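Local coordinates for protein probable oxidoreductase (PDB 4EYE) that is probably an oxidoreductase of the medium-chain dehydrogenase/reductase superfamily, related to the quinone oxidoreductases, with its substrate not established, at residues 149-154 with 163-168; 281-286 with 291-296. All blocks are in the same frame, centred on the assembly; numbering follows the deposited sequence.

Both contacts belong to the Rossmann-type half of the fold, which in this family binds the dinucleotide cofactor and probably does so here. Contact 1 (149-154 with 163-168) joins helix 143-154 to a central strand of its parallel sheet. Contact 2 (281-286 with 291-296) joins the two helices that follow edge strand 277-280. Their centres lie about 15 Å apart, and helix 143-154 is the bridge. The end of its Tyr151 reaches the sheet, while Phe149 and Arg153 meet contact 2. Phe149 CE1 lies 3.3 Å from Phe286 CD2, and Phe149 CG lies 3.4 Å from Trp283 CE3. The Trp283 side chain is about 3 Å from a bound methylpentanediol, probably from the crystallisation liquor, which may mark a pocket.

Contact 1 (149-154 with 163-168); sequences FAYARR and VLVLGA
Tyr151 reaches from the last turns of helix 143-154 to Val163 and Val165 on strand 162-165. The contact is narrow and buries 82 Å² in all. Its close part is at the phenol end. Tyr151 OH lies 3.7 Å from Val163 CG1 and 4.1 Å from Val165 CG2. The tyrosine and Val163 come from opposite directions, whereas Val165 crosses it at about a right angle. CG1 of Val163 also nears the ring, 4.3 Å from Tyr151 CE1, at an oblique angle. In Tyr151, chi1 of -75° sets CG anti to the carbonyl carbon and carries the ring outward, until its hydroxyl meets the two valines. The nearest CA atoms, those of Tyr151 and Val163, are 10.2 Å apart. The buried hydroxyl is satisfied by Ala176 O of helix 171-182, which fixes the end of the ring among apolar groups.

Solvent reaches the end of the helix, where Arg153 is exposed and Arg154 partly so. Even there, Arg154 NE bonds to Gly280 O and Arg153 makes a cation-pi contact with Tyr293. The helix closes in a wider pi-type turn, in which Phe149 O accepts from both Arg153 N and Arg154 N. Arg154 CG lies 3.6 Å above the plane of the buried Phe149 ring.

Strand 162-165 is a central strand of a six-stranded parallel sheet in the order 3-2-1-4-5-6. It runs into a glycine-rich turn and helix 171-182, the beta-alpha unit characteristic of a Rossmann fold.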
loop_
_atom_site.group_PDB
_atom_site.type_symbol
_atom_site.label_atom_id
_atom_site.label_comp_id
_atom_site.label_asym_id
_atom_site.label_seq_id
_atom_site.Cartn_x
_atom_site.Cartn_y
_atom_site.Cartn_z
ATOM N N PHE A 149 -10.771 -2.281 0.859
ATOM C CA PHE A 149 -11.218 -3.513 1.489
ATOM C C PHE A 149 -11.399 -3.399 3.005
ATOM O O PHE A 149 -12.435 -3.784 3.518
ATOM C CB PHE A 149 -10.205 -4.605 1.173
ATOM C CG PHE A 149 -10.364 -5.859 1.985
ATOM C CD1 PHE A 149 -11.455 -6.719 1.778
ATOM C CD2 PHE A 149 -9.387 -6.232 2.878
ATOM C CE1 PHE A 149 -11.561 -7.909 2.479
ATOM C CE2 PHE A 149 -9.497 -7.430 3.601
ATOM C CZ PHE A 149 -10.575 -8.265 3.392
ATOM N N ALA A 150 -10.398 -2.864 3.707
ATOM C CA ALA A 150 -10.480 -2.697 5.164
ATOM C C ALA A 150 -11.692 -1.888 5.567
ATOM O O ALA A 150 -12.405 -2.227 6.530
ATOM C CB ALA A 150 -9.215 -1.991 5.732
ATOM N N TYR A 151 -11.882 -0.774 4.882
ATOM C CA TYR A 151 -13.012 0.110 5.185
ATOM C C TYR A 151 -14.373 -0.405 4.718
ATOM O O TYR A 151 -15.361 -0.464 5.500
ATOM C CB TYR A 151 -12.764 1.469 4.555
ATOM C CG TYR A 151 -11.746 2.329 5.261
ATOM C CD1 TYR A 151 -11.589 2.298 6.627
ATOM C CD2 TYR A 151 -10.965 3.233 4.536
ATOM C CE1 TYR A 151 -10.685 3.146 7.268
ATOM C CE2 TYR A 151 -10.049 4.041 5.157
ATOM C CZ TYR A 151 -9.902 4.023 6.501
ATOM O OH TYR A 151 -8.999 4.920 7.085
ATOM N N ALA A 152 -14.443 -0.835 3.475
ATOM C CA ALA A 152 -15.730 -1.182 2.882
ATOM C C ALA A 152 -16.205 -2.543 3.336
ATOM O O ALA A 152 -17.381 -2.699 3.637
ATOM C CB ALA A 152 -15.634 -1.135 1.384
ATOM N N ARG A 153 -15.323 -3.536 3.382
ATOM C CA ARG A 153 -15.735 -4.891 3.654
ATOM C C ARG A 153 -15.574 -5.283 5.117
ATOM O O ARG A 153 -16.483 -5.842 5.720
ATOM C CB ARG A 153 -14.971 -5.869 2.769
ATOM C CG ARG A 153 -15.337 -7.331 2.982
ATOM C CD ARG A 153 -16.629 -7.723 2.273
ATOM N NE ARG A 153 -16.760 -9.184 2.250
ATOM C CZ ARG A 153 -17.314 -9.881 1.275
ATOM N NH1 ARG A 153 -17.773 -9.282 0.171
ATOM N NH2 ARG A 153 -17.380 -11.186 1.370
ATOM N N ARG A 154 -14.426 -4.979 5.703
ATOM C CA ARG A 154 -14.129 -5.483 7.036
ATOM C C ARG A 154 -14.703 -4.621 8.134
ATOM O O ARG A 154 -15.392 -5.122 9.036
ATOM C CB ARG A 154 -12.628 -5.626 7.231
ATOM C CG ARG A 154 -11.993 -6.674 6.343
ATOM C CD ARG A 154 -12.487 -8.099 6.598
ATOM N NE ARG A 154 -12.110 -8.549 7.910
ATOM C CZ ARG A 154 -12.944 -8.992 8.854
ATOM N NH1 ARG A 154 -14.228 -9.155 8.621
ATOM N NH2 ARG A 154 -12.441 -9.312 10.049
ATOM N N VAL A 163 -12.326 8.376 12.328
ATOM C CA VAL A 163 -11.300 7.353 12.185
ATOM C C VAL A 163 -9.987 7.874 12.711
ATOM O O VAL A 163 -9.574 8.986 12.380
ATOM C CB VAL A 163 -11.151 6.921 10.709
ATOM C CG1 VAL A 163 -10.061 5.832 10.532
ATOM C CG2 VAL A 163 -12.496 6.429 10.183
ATOM N N LEU A 164 -9.355 7.078 13.571
ATOM C CA LEU A 164 -8.024 7.340 14.039
ATOM C C LEU A 164 -7.087 6.528 13.152
ATOM O O LEU A 164 -7.195 5.296 13.115
ATOM C CB LEU A 164 -7.819 6.897 15.490
ATOM C CG LEU A 164 -6.391 6.971 16.041
ATOM C CD1 LEU A 164 -6.056 8.451 16.108
ATOM C CD2 LEU A 164 -6.242 6.278 17.408
ATOM N N VAL A 165 -6.154 7.212 12.508
ATOM C CA VAL A 165 -5.155 6.550 11.669
ATOM C C VAL A 165 -3.804 6.670 12.369
ATOM O O VAL A 165 -3.313 7.769 12.601
ATOM C CB VAL A 165 -5.060 7.125 10.233
ATOM C CG1 VAL A 165 -3.967 6.377 9.445
ATOM C CG2 VAL A 165 -6.413 7.039 9.494
ATOM N N LEU A 166 -3.213 5.525 12.683
ATOM C CA LEU A 166 -1.870 5.456 13.280
ATOM C C LEU A 166 -0.843 5.260 12.160
ATOM O O LEU A 166 -1.194 4.891 11.019
ATOM C CB LEU A 166 -1.817 4.302 14.286
ATOM C CG LEU A 166 -2.766 4.428 15.519
ATOM C CD1 LEU A 166 -2.804 3.166 16.353
ATOM C CD2 LEU A 166 -2.276 5.543 16.412
ATOM N N GLY A 167 0.435 5.490 12.474
ATOM C CA GLY A 167 1.518 5.395 11.444
ATOM C C GLY A 167 1.169 6.196 10.183
ATOM O O GLY A 167 1.332 5.733 9.047
ATOM N N ALA A 168 0.606 7.375 10.410
ATOM C CA ALA A 168 -0.258 8.031 9.433
ATOM C C ALA A 168 0.488 8.524 8.191
ATOM O O ALA A 168 -0.117 8.602 7.146
ATOM C CB ALA A 168 -1.000 9.176 10.086
#

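Contact 2 (281-286 with 291-296); sequences VAWGEF and ADYLYE
Segments 281-286 and 291-296 hold the starts of two successive helices, 283-289 and 293-306, joined by a short loop. They follow edge strand 277-280 of the Rossmann-type sheet. Ala282 is the N-cap residue of the first helix, and its O accepts from Phe286 N at 3.0 Å. In the second segment the bonds span three residues, as in Leu294 N to Ala291 O and Tyr295 N to Asp292 O. The backbones come nearest at Phe286 and Ala291, with CA atoms 8.0 Å apart, so side chains make the contact.

Trp283 and Phe286 both come to Tyr293 from the first helix, one at its rim and one at its face. CG of Tyr293 is anti to the backbone N (chi1 -172°), and its CB points to the first segment. Trp283 meets it rim to rim: the six-membered part of the indole brings CZ3 to 3.6 Å from Tyr293 CD2, each atom near the plane of the other ring. Phe286 approaches differently. Its edge is turned to the face of Tyr293 in an offset edge-to-face pair, with planes at 86° and centroids 5.6 Å apart.

Helix 143-154 covers this cluster: Phe149 packs on Trp283 and Phe286, and Arg153 makes a cation-pi contact with Tyr293. Further along the rim of the same six-membered ring, Leu294 crosses Trp283 at about a right angle and places CD1 at the ring edge, 3.9 Å from Trp283 CZ2. The nearest atom of Phe286 is CE2, 3.8 Å from both CD2 and CB of Tyr293.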
loop_
_atom_site.group_PDB
_atom_site.type_symbol
_atom_site.label_atom_id
_atom_site.label_comp_id
_atom_site.label_asym_id
_atom_site.label_seq_id
_atom_site.Cartn_x
_atom_site.Cartn_y
_atom_site.Cartn_z
ATOM N N VAL A 281 -7.581 -7.869 9.263
ATOM C CA VAL A 281 -7.575 -7.439 7.885
ATOM C C VAL A 281 -6.397 -8.152 7.211
ATOM O O VAL A 281 -5.247 -7.868 7.514
ATOM C CB VAL A 281 -7.392 -5.909 7.756
ATOM C CG1 VAL A 281 -7.376 -5.491 6.277
ATOM C CG2 VAL A 281 -8.474 -5.133 8.539
ATOM N N ALA A 282 -6.690 -9.067 6.298
ATOM C CA ALA A 282 -5.664 -9.827 5.574
ATOM C C ALA A 282 -6.127 -9.868 4.126
ATOM O O ALA A 282 -6.835 -10.765 3.733
ATOM C CB ALA A 282 -5.512 -11.268 6.148
ATOM N N TRP A 283 -5.725 -8.850 3.357
ATOM C CA TRP A 283 -6.270 -8.602 2.017
ATOM C C TRP A 283 -5.851 -9.676 1.046
ATOM O O TRP A 283 -6.696 -10.247 0.315
ATOM C CB TRP A 283 -5.796 -7.235 1.576
ATOM C CG TRP A 283 -6.064 -6.825 0.168
ATOM C CD1 TRP A 283 -5.177 -6.214 -0.708
ATOM C CD2 TRP A 283 -7.320 -6.955 -0.575
ATOM N NE1 TRP A 283 -5.778 -5.978 -1.897
ATOM C CE2 TRP A 283 -7.059 -6.420 -1.892
ATOM C CE3 TRP A 283 -8.564 -7.517 -0.306
ATOM C CZ2 TRP A 283 -8.036 -6.379 -2.873
ATOM C CZ3 TRP A 283 -9.540 -7.495 -1.306
ATOM C CH2 TRP A 283 -9.296 -6.914 -2.541
ATOM N N GLY A 284 -4.536 -9.941 1.021
ATOM C CA GLY A 284 -3.950 -11.006 0.156
ATOM C C GLY A 284 -4.693 -12.316 0.334
ATOM O O GLY A 284 -5.163 -12.928 -0.620
ATOM N N GLU A 285 -4.870 -12.719 1.591
ATOM C CA GLU A 285 -5.537 -13.964 1.888
ATOM C C GLU A 285 -6.991 -13.905 1.440
ATOM O O GLU A 285 -7.526 -14.865 0.897
ATOM C CB GLU A 285 -5.422 -14.263 3.389
ATOM C CG GLU A 285 -6.096 -15.549 3.816
ATOM C CD GLU A 285 -5.552 -16.736 3.042
ATOM O OE1 GLU A 285 -4.307 -16.783 2.854
ATOM O OE2 GLU A 285 -6.351 -17.594 2.616
ATOM N N PHE A 286 -7.644 -12.780 1.665
ATOM C CA PHE A 286 -9.044 -12.640 1.235
ATOM C C PHE A 286 -9.195 -12.753 -0.273
ATOM O O PHE A 286 -10.094 -13.409 -0.783
ATOM C CB PHE A 286 -9.613 -11.288 1.718
ATOM C CG PHE A 286 -11.066 -11.100 1.397
ATOM C CD1 PHE A 286 -12.045 -11.675 2.193
ATOM C CD2 PHE A 286 -11.454 -10.376 0.280
ATOM C CE1 PHE A 286 -13.391 -11.497 1.893
ATOM C CE2 PHE A 286 -12.808 -10.229 -0.054
ATOM C CZ PHE A 286 -13.772 -10.781 0.753
ATOM N N ALA A 291 -11.594 -13.638 -5.525
ATOM C CA ALA A 291 -10.881 -12.869 -6.531
ATOM C C ALA A 291 -11.780 -11.782 -7.180
ATOM O O ALA A 291 -11.295 -10.704 -7.491
ATOM C CB ALA A 291 -10.231 -13.780 -7.583
ATOM N N ASP A 292 -13.072 -12.037 -7.322
ATOM C CA ASP A 292 -13.988 -11.064 -7.915
ATOM C C ASP A 292 -14.226 -9.806 -7.081
ATOM O O ASP A 292 -14.662 -8.815 -7.621
ATOM C CB ASP A 292 -15.333 -11.697 -8.235
ATOM C CG ASP A 292 -15.212 -12.813 -9.253
ATOM O OD1 ASP A 292 -14.123 -12.982 -9.834
ATOM O OD2 ASP A 292 -16.205 -13.511 -9.481
ATOM N N TYR A 293 -13.886 -9.826 -5.791
ATOM C CA TYR A 293 -14.003 -8.612 -4.987
ATOM C C TYR A 293 -13.087 -7.524 -5.548
ATOM O O TYR A 293 -13.388 -6.323 -5.438
ATOM C CB TYR A 293 -13.767 -8.864 -3.517
ATOM C CG TYR A 293 -14.071 -7.648 -2.662
ATOM C CD1 TYR A 293 -15.385 -7.194 -2.486
ATOM C CD2 TYR A 293 -13.059 -6.958 -2.030
ATOM C CE1 TYR A 293 -15.648 -6.090 -1.687
ATOM C CE2 TYR A 293 -13.314 -5.855 -1.239
ATOM C CZ TYR A 293 -14.618 -5.432 -1.060
ATOM O OH TYR A 293 -14.867 -4.305 -0.284
ATOM N N LEU A 294 -11.995 -7.949 -6.183
ATOM C CA LEU A 294 -11.076 -7.030 -6.811
ATOM C C LEU A 294 -11.748 -6.071 -7.802
ATOM O O LEU A 294 -11.338 -4.933 -7.909
ATOM C CB LEU A 294 -9.964 -7.802 -7.506
ATOM C CG LEU A 294 -8.720 -7.025 -7.930
ATOM C CD1 LEU A 294 -7.975 -6.345 -6.753
ATOM C CD2 LEU A 294 -7.815 -8.050 -8.608
ATOM N N TYR A 295 -12.785 -6.526 -8.511
ATOM C CA TYR A 295 -13.504 -5.641 -9.413
ATOM C C TYR A 295 -14.188 -4.521 -8.642
ATOM O O TYR A 295 -14.240 -3.387 -9.124
ATOM C CB TYR A 295 -14.614 -6.338 -10.211
ATOM C CG TYR A 295 -14.278 -7.581 -11.001
ATOM C CD1 TYR A 295 -13.039 -7.775 -11.623
ATOM C CD2 TYR A 295 -15.241 -8.600 -11.115
ATOM C CE1 TYR A 295 -12.789 -8.945 -12.348
ATOM C CE2 TYR A 295 -14.996 -9.748 -11.833
ATOM C CZ TYR A 295 -13.786 -9.915 -12.459
ATOM O OH TYR A 295 -13.600 -11.102 -13.175
ATOM N N GLU A 296 -14.699 -4.854 -7.467
ATOM C CA GLU A 296 -15.366 -3.880 -6.600
ATOM C C GLU A 296 -14.397 -2.891 -5.976
ATOM O O GLU A 296 -14.720 -1.738 -5.861
ATOM C CB GLU A 296 -16.140 -4.572 -5.464
ATOM C CG GLU A 296 -17.112 -3.621 -4.807
ATOM C CD GLU A 296 -17.894 -4.194 -3.610
ATOM O OE1 GLU A 296 -18.033 -3.421 -2.611
ATOM O OE2 GLU A 296 -18.402 -5.323 -3.715
#